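Local coordinates for uncharacterized protein (Deinococcus radiodurans, PDB 3GG7) that binds manganese and is probably a metal-dependent hydrolase of the TatD family, acting on ester bonds, though its own substrate is not known, at residues 157-171 against 182-195. Sequence-based numbering, arbitrary orientation.
Sequences LRRAISLGCWFSVGP and LIRSMPRDRVLTET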
loop_
_atom_site.group_PDB
_atom_site.type_symbol
_atom_site.label_atom_id
_atom_site.label_comp_id
_atom_site.label_asym_id
_atom_site.label_seq_id
_atom_site.Cartn_x
_atom_site.Cartn_y
_atom_site.Cartn_z
ATOM N N LEU A 157 8.969 13.868 -2.989
ATOM C CA LEU A 157 8.221 13.167 -4.028
ATOM C C LEU A 157 9.050 13.085 -5.309
ATOM O O LEU A 157 9.130 12.025 -5.944
ATOM C CB LEU A 157 6.876 13.850 -4.288
ATOM C CG LEU A 157 6.072 13.323 -5.483
ATOM C CD1 LEU A 157 5.907 11.823 -5.377
ATOM C CD2 LEU A 157 4.737 14.036 -5.566
ATOM N N ARG A 158 9.685 14.204 -5.683
ATOM C CA ARG A 158 10.546 14.220 -6.860
ATOM C C ARG A 158 11.640 13.177 -6.701
ATOM O O ARG A 158 11.938 12.436 -7.619
ATOM C CB ARG A 158 11.135 15.624 -7.095
ATOM N N ARG A 159 12.209 13.076 -5.505
ATOM C CA ARG A 159 13.231 12.067 -5.252
ATOM C C ARG A 159 12.671 10.635 -5.348
ATOM O O ARG A 159 13.312 9.738 -5.905
ATOM C CB ARG A 159 13.873 12.262 -3.874
ATOM C CG ARG A 159 14.979 11.297 -3.581
ATOM C CD ARG A 159 15.583 11.470 -2.183
ATOM N NE ARG A 159 16.490 10.372 -1.912
ATOM C CZ ARG A 159 16.782 9.888 -0.699
ATOM N NH1 ARG A 159 16.224 10.384 0.394
ATOM N NH2 ARG A 159 17.616 8.878 -0.607
ATOM N N ALA A 160 11.502 10.415 -4.757
ATOM C CA ALA A 160 10.877 9.102 -4.855
ATOM C C ALA A 160 10.659 8.680 -6.313
ATOM O O ALA A 160 10.926 7.544 -6.692
ATOM C CB ALA A 160 9.561 9.129 -4.112
ATOM N N ILE A 161 10.165 9.615 -7.118
ATOM C CA ILE A 161 9.958 9.331 -8.541
ATOM C C ILE A 161 11.281 8.897 -9.179
ATOM O O ILE A 161 11.357 7.869 -9.857
ATOM C CB ILE A 161 9.369 10.534 -9.252
ATOM C CG1 ILE A 161 7.938 10.790 -8.780
ATOM C CG2 ILE A 161 9.384 10.306 -10.780
ATOM C CD1 ILE A 161 7.447 12.194 -9.035
ATOM N N SER A 162 12.336 9.654 -8.892
ATOM C CA SER A 162 13.686 9.347 -9.391
ATOM C C SER A 162 14.221 7.968 -8.986
ATOM O O SER A 162 14.991 7.342 -9.725
ATOM C CB SER A 162 14.648 10.462 -8.941
ATOM O OG SER A 162 15.133 10.239 -7.619
ATOM N N LEU A 163 13.815 7.492 -7.807
ATOM C CA LEU A 163 14.179 6.181 -7.297
ATOM C C LEU A 163 13.289 5.036 -7.822
ATOM O O LEU A 163 13.460 3.871 -7.424
ATOM C CB LEU A 163 14.139 6.184 -5.760
ATOM C CG LEU A 163 15.292 6.967 -5.119
ATOM C CD1 LEU A 163 14.990 7.247 -3.654
ATOM C CD2 LEU A 163 16.609 6.210 -5.268
ATOM N N GLY A 164 12.345 5.355 -8.695
ATOM C CA GLY A 164 11.484 4.340 -9.300
ATOM C C GLY A 164 10.264 3.964 -8.475
ATOM O O GLY A 164 9.682 2.876 -8.681
ATOM N N CYS A 165 9.855 4.839 -7.554
ATOM C CA CYS A 165 8.657 4.560 -6.753
ATOM C C CYS A 165 7.408 4.728 -7.578
ATOM O O CYS A 165 7.347 5.556 -8.514
ATOM C CB CYS A 165 8.551 5.476 -5.541
ATOM S SG CYS A 165 9.797 5.198 -4.273
ATOM N N TRP A 166 6.409 3.910 -7.226
ATOM C CA TRP A 166 5.022 4.084 -7.632
ATOM C C TRP A 166 4.233 4.667 -6.463
ATOM O O TRP A 166 4.786 4.805 -5.376
ATOM C CB TRP A 166 4.403 2.751 -8.054
ATOM C CG TRP A 166 5.002 2.109 -9.281
ATOM C CD1 TRP A 166 6.316 1.886 -9.551
ATOM C CD2 TRP A 166 4.271 1.567 -10.361
ATOM N NE1 TRP A 166 6.453 1.251 -10.763
ATOM C CE2 TRP A 166 5.203 1.033 -11.274
ATOM C CE3 TRP A 166 2.905 1.489 -10.653
ATOM C CZ2 TRP A 166 4.819 0.434 -12.467
ATOM C CZ3 TRP A 166 2.526 0.871 -11.834
ATOM C CH2 TRP A 166 3.484 0.381 -12.734
ATOM N N PHE A 167 2.959 4.999 -6.672
ATOM C CA PHE A 167 2.139 5.659 -5.680
ATOM C C PHE A 167 0.741 5.126 -5.701
ATOM O O PHE A 167 0.159 5.014 -6.771
ATOM C CB PHE A 167 2.121 7.187 -5.944
ATOM C CG PHE A 167 3.489 7.754 -6.087
ATOM C CD1 PHE A 167 4.191 8.194 -4.962
ATOM C CD2 PHE A 167 4.124 7.752 -7.318
ATOM C CE1 PHE A 167 5.483 8.650 -5.075
ATOM C CE2 PHE A 167 5.431 8.194 -7.443
ATOM C CZ PHE A 167 6.105 8.664 -6.314
ATOM N N SER A 168 0.185 4.814 -4.529
ATOM C CA SER A 168 -1.222 4.529 -4.439
ATOM C C SER A 168 -1.877 5.653 -3.661
ATOM O O SER A 168 -1.447 6.024 -2.580
ATOM C CB SER A 168 -1.504 3.119 -3.850
ATOM O OG SER A 168 -0.928 2.942 -2.561
ATOM N N VAL A 169 -2.904 6.228 -4.266
ATOM C CA VAL A 169 -3.490 7.456 -3.776
ATOM C C VAL A 169 -4.926 7.184 -3.387
ATOM O O VAL A 169 -5.617 6.376 -4.034
ATOM C CB VAL A 169 -3.372 8.618 -4.822
ATOM C CG1 VAL A 169 -1.925 8.815 -5.252
ATOM C CG2 VAL A 169 -4.249 8.374 -6.027
ATOM N N GLY A 170 -5.363 7.839 -2.319
ATOM C CA GLY A 170 -6.654 7.605 -1.719
ATOM C C GLY A 170 -7.575 8.800 -1.698
ATOM O O GLY A 170 -7.257 9.859 -2.256
ATOM N N PRO A 171 -8.727 8.654 -1.041
ATOM C CA PRO A 171 -9.741 9.712 -1.019
ATOM C C PRO A 171 -9.276 11.063 -0.474
ATOM O O PRO A 171 -9.693 12.108 -0.989
ATOM C CB PRO A 171 -10.813 9.127 -0.107
ATOM C CG PRO A 171 -10.703 7.633 -0.324
ATOM C CD PRO A 171 -9.225 7.400 -0.445
ATOM N N LEU A 182 0.551 17.107 -5.070
ATOM C CA LEU A 182 1.426 15.944 -5.121
ATOM C C LEU A 182 1.078 15.061 -6.333
ATOM O O LEU A 182 1.936 14.648 -7.085
ATOM C CB LEU A 182 1.334 15.149 -3.803
ATOM C CG LEU A 182 2.015 15.747 -2.557
ATOM C CD1 LEU A 182 1.593 15.001 -1.285
ATOM C CD2 LEU A 182 3.518 15.699 -2.751
ATOM N N ILE A 183 -0.205 14.788 -6.513
ATOM C CA ILE A 183 -0.667 13.972 -7.653
ATOM C C ILE A 183 -0.238 14.556 -9.005
ATOM O O ILE A 183 0.219 13.828 -9.881
ATOM C CB ILE A 183 -2.203 13.763 -7.575
ATOM C CG1 ILE A 183 -2.561 12.861 -6.368
ATOM C CG2 ILE A 183 -2.748 13.180 -8.900
ATOM C CD1 ILE A 183 -4.055 12.794 -6.031
ATOM N N ARG A 184 -0.316 15.883 -9.153
ATOM C CA ARG A 184 0.119 16.517 -10.408
ATOM C C ARG A 184 1.601 16.293 -10.766
ATOM O O ARG A 184 1.959 16.284 -11.955
ATOM C CB ARG A 184 -0.208 18.014 -10.412
ATOM C CG ARG A 184 -1.682 18.284 -10.492
ATOM C CD ARG A 184 -1.974 19.739 -10.755
ATOM N NE ARG A 184 -3.257 20.080 -10.149
ATOM C CZ ARG A 184 -3.413 20.608 -8.940
ATOM N NH1 ARG A 184 -2.369 20.922 -8.174
ATOM N NH2 ARG A 184 -4.635 20.850 -8.502
ATOM N N SER A 185 2.456 16.082 -9.763
ATOM C CA SER A 185 3.868 15.765 -10.004
ATOM C C SER A 185 4.181 14.285 -10.316
ATOM O O SER A 185 5.286 13.947 -10.775
ATOM C CB SER A 185 4.714 16.251 -8.828
ATOM O OG SER A 185 4.676 17.663 -8.795
ATOM N N MET A 186 3.195 13.417 -10.116
ATOM C CA MET A 186 3.383 11.986 -10.308
ATOM C C MET A 186 3.195 11.610 -11.777
ATOM O O MET A 186 2.232 12.060 -12.407
ATOM C CB MET A 186 2.346 11.211 -9.467
ATOM C CG MET A 186 2.461 11.379 -7.959
ATOM S SD MET A 186 1.110 10.512 -7.058
ATOM C CE MET A 186 1.468 10.990 -5.387
ATOM N N PRO A 187 4.100 10.773 -12.327
ATOM C CA PRO A 187 3.837 10.237 -13.654
ATOM C C PRO A 187 2.555 9.403 -13.621
ATOM O O PRO A 187 2.371 8.572 -12.711
ATOM C CB PRO A 187 5.070 9.380 -13.966
ATOM C CG PRO A 187 5.856 9.340 -12.728
ATOM C CD PRO A 187 5.362 10.283 -11.756
ATOM N N ARG A 188 1.671 9.619 -14.589
ATOM C CA ARG A 188 0.368 8.951 -14.563
ATOM C C ARG A 188 0.493 7.456 -14.709
ATOM O O ARG A 188 -0.408 6.740 -14.264
ATOM C CB ARG A 188 -0.571 9.496 -15.648
ATOM C CG ARG A 188 -0.972 10.924 -15.396
ATOM C CD ARG A 188 -2.015 11.397 -16.373
ATOM N NE ARG A 188 -2.299 12.822 -16.211
ATOM C CZ ARG A 188 -3.116 13.510 -17.005
ATOM N NH1 ARG A 188 -3.726 12.919 -18.034
ATOM N NH2 ARG A 188 -3.331 14.796 -16.763
ATOM N N ASP A 189 1.577 6.984 -15.323
ATOM C CA ASP A 189 1.811 5.544 -15.508
ATOM C C ASP A 189 2.350 4.840 -14.248
ATOM O O ASP A 189 2.654 3.646 -14.300
ATOM C CB ASP A 189 2.662 5.243 -16.773
ATOM C CG ASP A 189 4.019 5.901 -16.775
ATOM O OD1 ASP A 189 4.411 6.525 -15.769
ATOM O OD2 ASP A 189 4.728 5.757 -17.811
ATOM N N ARG A 190 2.432 5.575 -13.133
ATOM C CA ARG A 190 2.833 4.981 -11.841
ATOM C C ARG A 190 1.829 5.266 -10.720
ATOM O O ARG A 190 2.154 5.102 -9.530
ATOM C CB ARG A 190 4.217 5.482 -11.449
ATOM C CG ARG A 190 5.350 4.827 -12.264
ATOM C CD ARG A 190 6.722 5.082 -11.652
ATOM N NE ARG A 190 7.463 6.097 -12.376
ATOM C CZ ARG A 190 8.535 6.722 -11.904
ATOM N NH1 ARG A 190 9.019 6.437 -10.685
ATOM N NH2 ARG A 190 9.136 7.631 -12.667
ATOM N N VAL A 191 0.609 5.644 -11.088
ATOM C CA VAL A 191 -0.454 5.960 -10.142
ATOM C C VAL A 191 -1.459 4.810 -10.027
ATOM O O VAL A 191 -1.983 4.315 -11.022
ATOM C CB VAL A 191 -1.137 7.283 -10.493
ATOM C CG1 VAL A 191 -2.300 7.593 -9.552
ATOM C CG2 VAL A 191 -0.100 8.392 -10.385
ATOM N N LEU A 192 -1.669 4.370 -8.785
ATOM C CA LEU A 192 -2.677 3.366 -8.441
ATOM C C LEU A 192 -3.637 4.031 -7.477
ATOM O O LEU A 192 -3.323 5.050 -6.857
ATOM C CB LEU A 192 -1.996 2.158 -7.755
ATOM C CG LEU A 192 -0.868 1.515 -8.552
ATOM C CD1 LEU A 192 -0.147 0.498 -7.708
ATOM C CD2 LEU A 192 -1.379 0.907 -9.877
ATOM N N THR A 193 -4.808 3.426 -7.312
ATOM C CA THR A 193 -5.834 3.922 -6.408
ATOM C C THR A 193 -5.922 3.005 -5.175
ATOM O O THR A 193 -5.703 1.821 -5.297
ATOM C CB THR A 193 -7.199 3.992 -7.121
ATOM O OG1 THR A 193 -7.448 2.780 -7.832
ATOM C CG2 THR A 193 -7.245 5.160 -8.133
ATOM N N GLU A 194 -6.276 3.566 -4.023
ATOM C CA GLU A 194 -6.448 2.800 -2.765
ATOM C C GLU A 194 -7.521 3.443 -1.902
ATOM O O GLU A 194 -7.928 4.577 -2.179
ATOM C CB GLU A 194 -5.136 2.768 -1.964
ATOM C CG GLU A 194 -4.691 4.138 -1.401
ATOM C CD GLU A 194 -3.560 4.035 -0.358
ATOM O OE1 GLU A 194 -2.531 3.396 -0.647
ATOM O OE2 GLU A 194 -3.738 4.565 0.760
ATOM N N THR A 195 -7.966 2.763 -0.846
ATOM C CA THR A 195 -8.730 3.386 0.229
ATOM C C THR A 195 -8.024 3.422 1.590
ATOM O O THR A 195 -8.259 4.312 2.381
ATOM C CB THR A 195 -10.088 2.730 0.486
ATOM O OG1 THR A 195 -9.907 1.377 0.955
ATOM C CG2 THR A 195 -10.975 2.766 -0.762
#
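Phe167 and Val191, Ser168 and Leu192, and Val169 and Thr193 pair strands 166-169 and 191-193 in parallel, neighbouring strands of a TIM-barrel-type fold with helix 177-185 in the beta-alpha-beta crossover between them. Four backbone bonds join them: Phe167 N to Arg190 O, Leu192 N to Phe167 O, Val169 N to Leu192 O and Glu194 N to Val169 O. On the helix-facing side, Met186, extended beyond CG, brings SD to 4.4 Å from the Phe167 ring centroid, an oblique Met-aromatic contact, and its CG lies over one ring face, offset toward the rim; the Val169 and Met186 side chains run past each other in opposite directions, CG1 against SD. Farther out, Leu157 CD2 is pressed tightly against Leu182 CD2 at 3.5 Å, and Ile161 CD1 rests against Pro187 CD. At the N-terminal ends of the strands, Arg190 CG sits 3.8 Å from the centroid of the Trp166 five-membered ring, a CH-pi contact over the face. Bent at chi3 (-103°), the chain then carries NH1 to Ile161 O, almost straight and in both the carbonyl and guanidinium planes, and to Cys165 O at 2.9 Å, more bent. With an alanine here, much of the Trp166 face under CG and CD would probably be uncovered, and Ile161 O left to Gly164 N. At the metal-site end, Glu194 OE2 is hydrogen-bonded to His148 ND1, a predicted metal ligand, while Ser168 OG donates to Glu194 OE1 at 2.5 Å, reaching the carboxylate on its anti side.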